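Local coordinates for putative capsular polysaccharide biosynthesis protein (Streptococcus pneumoniae serotype 4, PDB 6EWJ) that probably transfers an amino group to a sugar with the help of pyridoxal phosphate, in a pathway that makes pneumococcal teichoic acid, at residues A[43-48]-A[269-274]; A[50-55]-A[179-184]. One frame throughout, in Å; residues are numbered along the deposited sequence.

Both contacts use helix 40-53, joining it to two different parts of the subunit. Interaction 1 sets residues 43-48 against the start of the long helix 268-299; interaction 2 sets the C-terminal end of the same helix and the residues after it, 50-55, against the loop 179-184. Their centres are about 15 Å apart. Both lie near the cofactor site: the side chain of Lys205, the predicted pyridoxal phosphate lysine, is about 8 Å from that of Leu181 and about 11 Å from Gly274. Interaction 2 is the more closely linked, because its loop includes His179, which contacts the cofactor in another structure of this protein, although this chain holds none.

Interaction 1 (A[43-48]-A[269-274])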
loop_
_atom_site.group_PDB
_atom_site.type_symbol
_atom_site.label_atom_id
_atom_site.label_comp_id
_atom_site.label_asym_id
_atom_site.label_seq_id
_atom_site.Cartn_x
_atom_site.Cartn_y
_atom_site.Cartn_z
ATOM N N LYS A 43 -5.522 -7.548 14.243
ATOM C CA LYS A 43 -5.362 -7.082 15.626
ATOM C C LYS A 43 -4.701 -8.176 16.479
ATOM O O LYS A 43 -3.800 -7.890 17.240
ATOM C CB LYS A 43 -6.694 -6.580 16.232
ATOM C CG LYS A 43 -7.445 -5.535 15.384
ATOM C CD LYS A 43 -6.550 -4.493 14.712
ATOM C CE LYS A 43 -7.341 -3.378 14.030
ATOM N NZ LYS A 43 -6.536 -2.434 13.194
ATOM N N GLU A 44 -5.083 -9.425 16.287
ATOM C CA GLU A 44 -4.501 -10.540 17.062
ATOM C C GLU A 44 -3.034 -10.703 16.650
ATOM O O GLU A 44 -2.201 -10.918 17.516
ATOM C CB GLU A 44 -5.291 -11.840 16.850
ATOM C CG GLU A 44 -4.789 -13.081 17.584
ATOM C CD GLU A 44 -4.904 -13.035 19.110
ATOM O OE1 GLU A 44 -5.425 -12.048 19.686
ATOM O OE2 GLU A 44 -4.422 -13.985 19.761
ATOM N N LEU A 45 -2.721 -10.526 15.361
ATOM C CA LEU A 45 -1.309 -10.644 14.928
ATOM C C LEU A 45 -0.418 -9.560 15.547
ATOM O O LEU A 45 0.676 -9.850 16.030
ATOM C CB LEU A 45 -1.153 -10.661 13.408
ATOM C CG LEU A 45 0.318 -10.779 12.916
ATOM C CD1 LEU A 45 1.029 -12.060 13.376
ATOM C CD2 LEU A 45 0.360 -10.635 11.415
ATOM N N GLU A 46 -0.947 -8.347 15.589
ATOM C CA GLU A 46 -0.259 -7.240 16.222
ATOM C C GLU A 46 -0.000 -7.551 17.707
ATOM O O GLU A 46 1.066 -7.238 18.231
ATOM C CB GLU A 46 -1.070 -5.963 16.100
ATOM C CG GLU A 46 -1.148 -5.432 14.653
ATOM C CD GLU A 46 -2.053 -4.245 14.495
ATOM O OE1 GLU A 46 -2.847 -3.973 15.415
ATOM O OE2 GLU A 46 -1.981 -3.555 13.429
ATOM N N ARG A 47 -1.040 -8.025 18.390
ATOM C CA ARG A 47 -0.924 -8.389 19.830
ATOM C C ARG A 47 0.178 -9.446 20.041
ATOM O O ARG A 47 1.090 -9.243 20.841
ATOM C CB ARG A 47 -2.286 -8.845 20.362
ATOM C CG ARG A 47 -3.287 -7.683 20.492
ATOM C CD ARG A 47 -4.511 -8.006 21.406
ATOM N NE ARG A 47 -5.404 -9.023 20.845
ATOM C CZ ARG A 47 -6.355 -8.812 19.925
ATOM N NH1 ARG A 47 -6.587 -7.582 19.479
ATOM N NH2 ARG A 47 -7.080 -9.826 19.464
ATOM N N ARG A 48 0.116 -10.544 19.294
ATOM C CA ARG A 48 1.105 -11.612 19.404
ATOM C C ARG A 48 2.539 -11.161 19.031
ATOM O O ARG A 48 3.503 -11.551 19.665
ATOM C CB ARG A 48 0.660 -12.817 18.574
ATOM C CG ARG A 48 -0.591 -13.510 19.132
ATOM C CD ARG A 48 -0.929 -14.764 18.357
ATOM N NE ARG A 48 0.223 -15.658 18.404
ATOM C CZ ARG A 48 0.536 -16.595 17.502
ATOM N NH1 ARG A 48 -0.255 -16.848 16.452
ATOM N NH2 ARG A 48 1.635 -17.323 17.686
ATOM N N ILE A 269 -6.316 -11.683 5.398
ATOM C CA ILE A 269 -5.773 -12.716 4.534
ATOM C C ILE A 269 -4.284 -12.876 4.848
ATOM O O ILE A 269 -3.814 -13.979 5.229
ATOM C CB ILE A 269 -6.005 -12.416 3.053
ATOM C CG1 ILE A 269 -7.494 -12.535 2.741
ATOM C CG2 ILE A 269 -5.226 -13.391 2.171
ATOM C CD1 ILE A 269 -7.904 -11.970 1.402
ATOM N N MET A 270 -3.572 -11.753 4.794
ATOM C CA MET A 270 -2.128 -11.710 5.149
ATOM C C MET A 270 -1.921 -12.012 6.635
ATOM O O MET A 270 -0.967 -12.754 7.000
ATOM C CB MET A 270 -1.548 -10.345 4.852
ATOM C CG MET A 270 -1.046 -10.169 3.404
ATOM S SD MET A 270 -2.187 -10.770 2.190
ATOM C CE MET A 270 -3.455 -9.613 2.314
ATOM N N ALA A 271 -2.776 -11.438 7.515
ATOM C CA ALA A 271 -2.585 -11.683 8.970
ATOM C C ALA A 271 -2.720 -13.186 9.304
ATOM O O ALA A 271 -2.040 -13.710 10.210
ATOM C CB ALA A 271 -3.524 -10.851 9.829
ATOM N N SER A 272 -3.576 -13.877 8.538
ATOM C CA SER A 272 -3.800 -15.333 8.698
ATOM C C SER A 272 -2.473 -16.083 8.495
ATOM O O SER A 272 -2.103 -16.930 9.304
ATOM C CB SER A 272 -4.886 -15.835 7.751
ATOM O OG SER A 272 -6.188 -15.509 8.225
ATOM N N LEU A 273 -1.770 -15.750 7.418
ATOM C CA LEU A 273 -0.467 -16.311 7.158
ATOM C C LEU A 273 0.471 -16.030 8.305
ATOM O O LEU A 273 1.168 -16.936 8.769
ATOM C CB LEU A 273 0.095 -15.762 5.842
ATOM C CG LEU A 273 -0.641 -16.099 4.534
ATOM C CD1 LEU A 273 0.047 -15.319 3.381
ATOM C CD2 LEU A 273 -0.634 -17.565 4.264
ATOM N N GLY A 274 0.447 -14.797 8.784
ATOM C CA GLY A 274 1.288 -14.356 9.871
ATOM C C GLY A 274 1.076 -15.089 11.159
ATOM O O GLY A 274 2.032 -15.448 11.821
#
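With CG anti to the backbone N (chi1 180°) and the second torsion near +60° (chi2 61°), Leu45 spreads its two methyl branches over consecutive turns of the helix at 269-274. CD1 rests on the backbone of Gly274, 3.8 Å from its C, while CD2 lies 4.0 Å from Ala271 CA and 4.2 Å from Ala271 CB. A branched aliphatic side chain suits this place, since it can touch two residues three positions apart on the partner helix. Small partners match it: Ala271 offers a single methyl directed at helix 40-53, and Gly274, with no side chain, lets the leucine reach the main chain, where a CB would collide with CD2. The CA atoms of Leu45 and Ala271 are accordingly 6.2 Å apart, a close approach for two helices.

Within the PLP-dependent aminotransferase fold of the DegT/DnrJ/EryC1 family, this buried apolar contact joins an early helix to the beginning of the long helix 268-299. Met266, in the loop just before that helix, also packs on Leu45 and Ala271. Arg48 adds a polar tie by forming a salt bridge with Asp279 and donating to Leu275 O, while Met270 meets Met270 of the second subunit, placing the contact beside the dimer interface.

On helix 40-53 itself, Arg47 NH2 forms a salt bridge with Glu44 OE1 at 2.8 Å. The oxygen accepts on its anti lone pair and sits 27° out of the guanidinium plane; the second bond, from Arg47 NE to the same oxygen, is weak.

Interaction 2 (A[50-55]-A[179-184]); sequences SLYTQT and HALGST. Unlike the reference sequence in segment 179-184: Thr184 (reference Ile).
A type II beta turn running from Ala180 to Ser183, just after His179 of the cofactor site, brings Leu181 and Gly182 against Tyr52 and Thr53 near the C-terminal end of helix 40-53. Tyr52, its CG anti to the backbone N (chi1 -174°), extends toward the turn: the ring's CE2 is 3.7 Å from Gly182 CA, and the phenol OH comes within 3.3 Å of the same carbon. Leu181 CD1 meets the ring at its edge, 4.1 Å from Tyr52 CD2, and also touches Thr53 CG2 at 4.0 Å. Leucine and threonine methyls suit this spot because both residues also pack on Phe199, next to Ser200 on strand 196-200.

Glycine fits position 182 twice over. Its positive phi of 90° is that of the third residue of a type II turn, and a CB there would run into the tyrosine hydroxyl. The helix itself finishes in a Schellman motif with Gln54 at C-prime, Thr55 N bonding to Ser50 O at 2.9 Å. Thr53 OG1 and Thr55 OG1 share a hydrogen bond of 2.8 Å across this ending.

The turn closes on itself through Ser183 N and Ala180 O, 3.0 Å apart, and Leu181 O receives the hydroxyl of Tyr281. No hydrogen bond crosses between the segments; the two parts of the fold therefore meet through shape and van der Waals contact.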
loop_
_atom_site.group_PDB
_atom_site.type_symbol
_atom_site.label_atom_id
_atom_site.label_comp_id
_atom_site.label_asym_id
_atom_site.label_seq_id
_atom_site.Cartn_x
_atom_site.Cartn_y
_atom_site.Cartn_z
ATOM N N SER A 50 3.737 -8.079 19.270
ATOM C CA SER A 50 4.159 -7.187 20.374
ATOM C C SER A 50 4.761 -7.973 21.553
ATOM O O SER A 50 5.829 -7.643 22.048
ATOM C CB SER A 50 3.013 -6.330 20.878
ATOM O OG SER A 50 2.551 -5.424 19.904
ATOM N N LEU A 51 4.095 -9.063 21.919
ATOM C CA LEU A 51 4.646 -9.972 22.921
ATOM C C LEU A 51 5.967 -10.586 22.471
ATOM O O LEU A 51 6.929 -10.687 23.268
ATOM C CB LEU A 51 3.657 -11.074 23.292
ATOM C CG LEU A 51 2.389 -10.578 23.958
ATOM C CD1 LEU A 51 1.345 -11.678 23.922
ATOM C CD2 LEU A 51 2.604 -10.126 25.414
ATOM N N TYR A 52 6.016 -11.031 21.227
ATOM C CA TYR A 52 7.232 -11.630 20.662
ATOM C C TYR A 52 8.408 -10.645 20.625
ATOM O O TYR A 52 9.543 -11.039 20.937
ATOM C CB TYR A 52 6.968 -12.230 19.270
ATOM C CG TYR A 52 8.119 -12.986 18.672
ATOM C CD1 TYR A 52 8.435 -14.262 19.092
ATOM C CD2 TYR A 52 8.888 -12.433 17.653
ATOM C CE1 TYR A 52 9.523 -14.970 18.552
ATOM C CE2 TYR A 52 9.960 -13.137 17.103
ATOM C CZ TYR A 52 10.277 -14.405 17.575
ATOM O OH TYR A 52 11.358 -15.116 17.038
ATOM N N THR A 53 8.158 -9.395 20.253
ATOM C CA THR A 53 9.216 -8.382 20.182
ATOM C C THR A 53 9.380 -7.583 21.481
ATOM O O THR A 53 10.246 -6.703 21.554
ATOM C CB THR A 53 9.024 -7.369 18.995
ATOM O OG1 THR A 53 7.789 -6.674 19.152
ATOM C CG2 THR A 53 9.113 -8.074 17.640
ATOM N N GLN A 54 8.578 -7.898 22.509
ATOM C CA GLN A 54 8.634 -7.211 23.808
ATOM C C GLN A 54 8.445 -5.695 23.657
ATOM O O GLN A 54 9.171 -4.886 24.242
ATOM C CB GLN A 54 9.917 -7.557 24.586
ATOM C CG GLN A 54 9.958 -9.042 24.911
ATOM C CD GLN A 54 11.165 -9.468 25.716
ATOM O OE1 GLN A 54 11.727 -8.691 26.474
ATOM N NE2 GLN A 54 11.583 -10.708 25.529
ATOM N N THR A 55 7.432 -5.341 22.871
ATOM C CA THR A 55 7.038 -3.945 22.699
ATOM C C THR A 55 5.585 -3.841 23.033
ATOM O O THR A 55 4.897 -4.855 23.035
ATOM C CB THR A 55 7.268 -3.463 21.248
ATOM O OG1 THR A 55 6.711 -4.418 20.335
ATOM C CG2 THR A 55 8.738 -3.281 20.986
ATOM N N HIS A 179 15.258 -7.868 7.970
ATOM C CA HIS A 179 15.899 -9.149 7.999
ATOM C C HIS A 179 15.956 -9.751 9.388
ATOM O O HIS A 179 16.546 -10.810 9.555
ATOM C CB HIS A 179 17.338 -9.022 7.494
ATOM C CG HIS A 179 17.471 -8.485 6.104
ATOM N ND1 HIS A 179 18.698 -8.221 5.555
ATOM C CD2 HIS A 179 16.562 -8.198 5.139
ATOM C CE1 HIS A 179 18.553 -7.780 4.318
ATOM N NE2 HIS A 179 17.259 -7.756 4.033
ATOM N N ALA A 180 15.340 -9.106 10.382
ATOM C CA ALA A 180 15.697 -9.349 11.791
ATOM C C ALA A 180 14.552 -9.675 12.733
ATOM O O ALA A 180 14.742 -9.651 13.956
ATOM C CB ALA A 180 16.541 -8.207 12.337
ATOM N N LEU A 181 13.391 -10.082 12.199
ATOM C CA LEU A 181 12.358 -10.563 13.120
ATOM C C LEU A 181 12.884 -11.809 13.862
ATOM O O LEU A 181 13.273 -12.807 13.213
ATOM C CB LEU A 181 11.083 -10.897 12.424
ATOM C CG LEU A 181 9.959 -11.358 13.378
ATOM C CD1 LEU A 181 9.443 -10.220 14.268
ATOM C CD2 LEU A 181 8.857 -11.973 12.533
ATOM N N GLY A 182 12.912 -11.726 15.208
ATOM C CA GLY A 182 13.442 -12.789 16.043
ATOM C C GLY A 182 14.923 -12.740 16.382
ATOM O O GLY A 182 15.401 -13.594 17.093
ATOM N N SER A 183 15.666 -11.766 15.874
ATOM C CA SER A 183 17.049 -11.569 16.252
ATOM C C SER A 183 17.092 -10.968 17.661
ATOM O O SER A 183 16.129 -10.348 18.097
ATOM C CB SER A 183 17.761 -10.627 15.269
ATOM O OG SER A 183 17.745 -11.171 13.950
ATOM N N THR A 184 18.205 -11.166 18.356
ATOM C CA THR A 184 18.442 -10.536 19.664
ATOM C C THR A 184 19.821 -9.854 19.766
ATOM O O THR A 184 20.760 -10.203 19.077
ATOM C CB THR A 184 18.354 -11.540 20.817
ATOM O OG1 THR A 184 19.397 -12.476 20.636
ATOM C CG2 THR A 184 16.992 -12.240 20.847
#